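Local coordinates for uncharacterized protein BF1531 (Bacteroides fragilis, PDB 3SLR), which is of unknown function but carries a magnesium-bound phosphatase-like domain beside an FkbH-type N-terminal domain, and may hydrolyse ester bonds, at residues 159-162 with 163-167. Residues are numbered along the deposited sequence; the frame is centred on the assembly and turned at random.
Sequences MNIS and QAYPN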
HETATM    1  N   MSE A 159      16.211  -3.199  -0.677  1.00 13.62           N
HETATM    2  CA  MSE A 159      15.783  -2.243   0.340  1.00 14.28           C
HETATM    3  C   MSE A 159      16.919  -1.295   0.727  1.00 15.47           C
HETATM    4  O   MSE A 159      16.703  -0.092   0.935  1.00 17.33           O
HETATM    5  CB  MSE A 159      15.212  -2.973   1.552  1.00 14.08           C
HETATM    6  CG  MSE A 159      13.975  -3.759   1.188  1.00 13.22           C
HETATM    7 SE   MSE A 159      12.997  -4.367   2.778  1.00 31.00          SE
HETATM    8  CE  MSE A 159      11.643  -5.464   1.856  1.00 19.55           C
ATOM      9  N   ASN A 160      18.131  -1.832   0.809  1.00 15.61           N
ATOM     10  CA  ASN A 160      19.302  -1.005   1.066  1.00 17.13           C
ATOM     11  C   ASN A 160      19.547  -0.001  -0.061  1.00 18.21           C
ATOM     12  O   ASN A 160      19.912   1.144   0.196  1.00 19.04           O
ATOM     13  CB  ASN A 160      20.535  -1.868   1.343  1.00 18.25           C
ATOM     14  CG  ASN A 160      20.397  -2.680   2.625  1.00 21.64           C
ATOM     15  OD1 ASN A 160      19.692  -2.275   3.550  1.00 24.94           O
ATOM     16  ND2 ASN A 160      21.064  -3.834   2.680  1.00 22.24           N
ATOM     17  N   ILE A 161      19.317  -0.411  -1.308  1.00 17.53           N
ATOM     18  CA  ILE A 161      19.403   0.542  -2.414  1.00 17.82           C
ATOM     19  C   ILE A 161      18.397   1.684  -2.234  1.00 18.11           C
ATOM     20  O   ILE A 161      18.734   2.852  -2.445  1.00 18.76           O
ATOM     21  CB  ILE A 161      19.222  -0.135  -3.788  1.00 15.25           C
ATOM     22  CG1 ILE A 161      20.422  -1.031  -4.097  1.00 15.99           C
ATOM     23  CG2 ILE A 161      19.060   0.913  -4.900  1.00 16.49           C
ATOM     24  CD1 ILE A 161      20.239  -1.843  -5.360  1.00 19.41           C
ATOM     25  N   SER A 162      17.174   1.363  -1.811  1.00 17.14           N
ATOM     26  CA  SER A 162      16.173   2.419  -1.609  1.00 17.05           C
ATOM     27  C   SER A 162      16.580   3.398  -0.518  1.00 17.61           C
ATOM     28  O   SER A 162      16.166   4.557  -0.534  1.00 18.00           O
ATOM     29  CB  SER A 162      14.772   1.848  -1.334  1.00 14.99           C
ATOM     30  OG  SER A 162      14.665   1.339  -0.013  1.00 15.25           O
ATOM     31  N   GLN A 163      17.400   2.941   0.425  1.00 18.89           N
ATOM     32  CA  GLN A 163      17.842   3.811   1.521  1.00 20.23           C
ATOM     33  C   GLN A 163      19.031   4.688   1.113  1.00 23.93           C
ATOM     34  O   GLN A 163      19.343   5.678   1.777  1.00 30.33           O
ATOM     35  CB  GLN A 163      18.172   2.979   2.765  1.00 19.18           C
ATOM     36  CG  GLN A 163      16.939   2.347   3.385  1.00 19.33           C
ATOM     37  CD  GLN A 163      17.248   1.389   4.511  1.00 23.06           C
ATOM     38  OE1 GLN A 163      18.328   1.422   5.107  1.00 27.76           O
ATOM     39  NE2 GLN A 163      16.293   0.515   4.813  1.00 23.39           N
ATOM     40  N   ALA A 164      19.677   4.326   0.011  1.00 20.79           N
ATOM     41  CA  ALA A 164      20.857   5.029  -0.468  1.00 20.73           C
ATOM     42  C   ALA A 164      20.496   6.044  -1.552  1.00 24.07           C
ATOM     43  O   ALA A 164      21.191   7.053  -1.727  1.00 25.30           O
ATOM     44  CB  ALA A 164      21.876   4.030  -1.011  1.00 22.42           C
ATOM     45  N   TYR A 165      19.414   5.775  -2.282  1.00 20.23           N
ATOM     46  CA  TYR A 165      19.016   6.625  -3.408  1.00 19.00           C
ATOM     47  C   TYR A 165      17.618   7.188  -3.196  1.00 22.36           C
ATOM     48  O   TYR A 165      16.625   6.470  -3.340  1.00 17.95           O
ATOM     49  CB  TYR A 165      19.030   5.839  -4.722  1.00 21.48           C
ATOM     50  CG  TYR A 165      20.382   5.315  -5.170  1.00 23.52           C
ATOM     51  CD1 TYR A 165      21.195   6.065  -6.009  1.00 26.97           C
ATOM     52  CD2 TYR A 165      20.827   4.055  -4.787  1.00 24.80           C
ATOM     53  CE1 TYR A 165      22.424   5.584  -6.436  1.00 27.21           C
ATOM     54  CE2 TYR A 165      22.048   3.567  -5.208  1.00 27.29           C
ATOM     55  CZ  TYR A 165      22.845   4.333  -6.033  1.00 30.17           C
ATOM     56  OH  TYR A 165      24.064   3.842  -6.461  1.00 31.89           O
ATOM     57  N   PRO A 166      17.533   8.481  -2.860  1.00 23.05           N
ATOM     58  CA  PRO A 166      16.251   9.130  -2.564  1.00 23.17           C
ATOM     59  C   PRO A 166      15.274   9.066  -3.728  1.00 21.79           C
ATOM     60  O   PRO A 166      14.062   9.191  -3.526  1.00 23.88           O
ATOM     61  CB  PRO A 166      16.653  10.587  -2.300  1.00 26.19           C
ATOM     62  CG  PRO A 166      18.073  10.500  -1.836  1.00 29.44           C
ATOM     63  CD  PRO A 166      18.671   9.395  -2.669  1.00 25.44           C
ATOM     64  N   ASN A 167      15.828   8.852  -4.919  0.54 20.80           N
ATOM     65  CA  ASN A 167      15.084   8.830  -6.164  0.54 20.52           C
ATOM     66  C   ASN A 167      14.439   7.473  -6.447  0.54 19.20           C
ATOM     67  O   ASN A 167      13.551   7.363  -7.294  0.54 18.54           O
ATOM     68  CB  ASN A 167      16.016   9.240  -7.317  0.54 21.18           C
ATOM     69  CG  ASN A 167      17.411   8.609  -7.210  0.54 23.30           C
ATOM     70  OD1 ASN A 167      18.172   8.875  -6.262  0.54 19.57           O
ATOM     71  ND2 ASN A 167      17.759   7.786  -8.199  0.54 22.87           N
TER
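The CD2 edge of the Y165 ring meets the carbonyl oxygen of I161, which lies in the ring plane 3.4 Å from CD2. CG2 of I161 comes in obliquely, from off the ring plane, to 3.6 Å from CD2 of Y165, a little farther from CE2. Its chi1 of -69° puts CG1 beside the backbone N and leaves CG2 anti to that N, next to the carbonyl carbon, whose oxygen meets the same ring. The I161 oxygen also takes two backbone bonds: Y165 N at 3.0 Å, almost in line with the C=O bond, and A164 N at an equal 3.0 Å from well above the carbonyl plane. Q163 N bonds only weakly to both M159 O and N160 O, and A164 N adds a weak bond to N160 O; i to i+3 and i to i+4 bonds mix as the helix gives way to the loop. S162 OG folds back onto M159 O, a 2.7 Å bond tilted 19° from the carbonyl plane, and Q163 CG lies 3.5 Å from that same oxygen. Beyond the turn, Y165 OH bonds to E117 and R113, tying the ring to helix 104-118. I161 packs on L109 and V112 of that helix and on F168 of strand 168-171, the edge strand of the five-stranded parallel sheet, so this turn links helix 147-164 to the strand in the SGNH-like FkbH N-terminal domain.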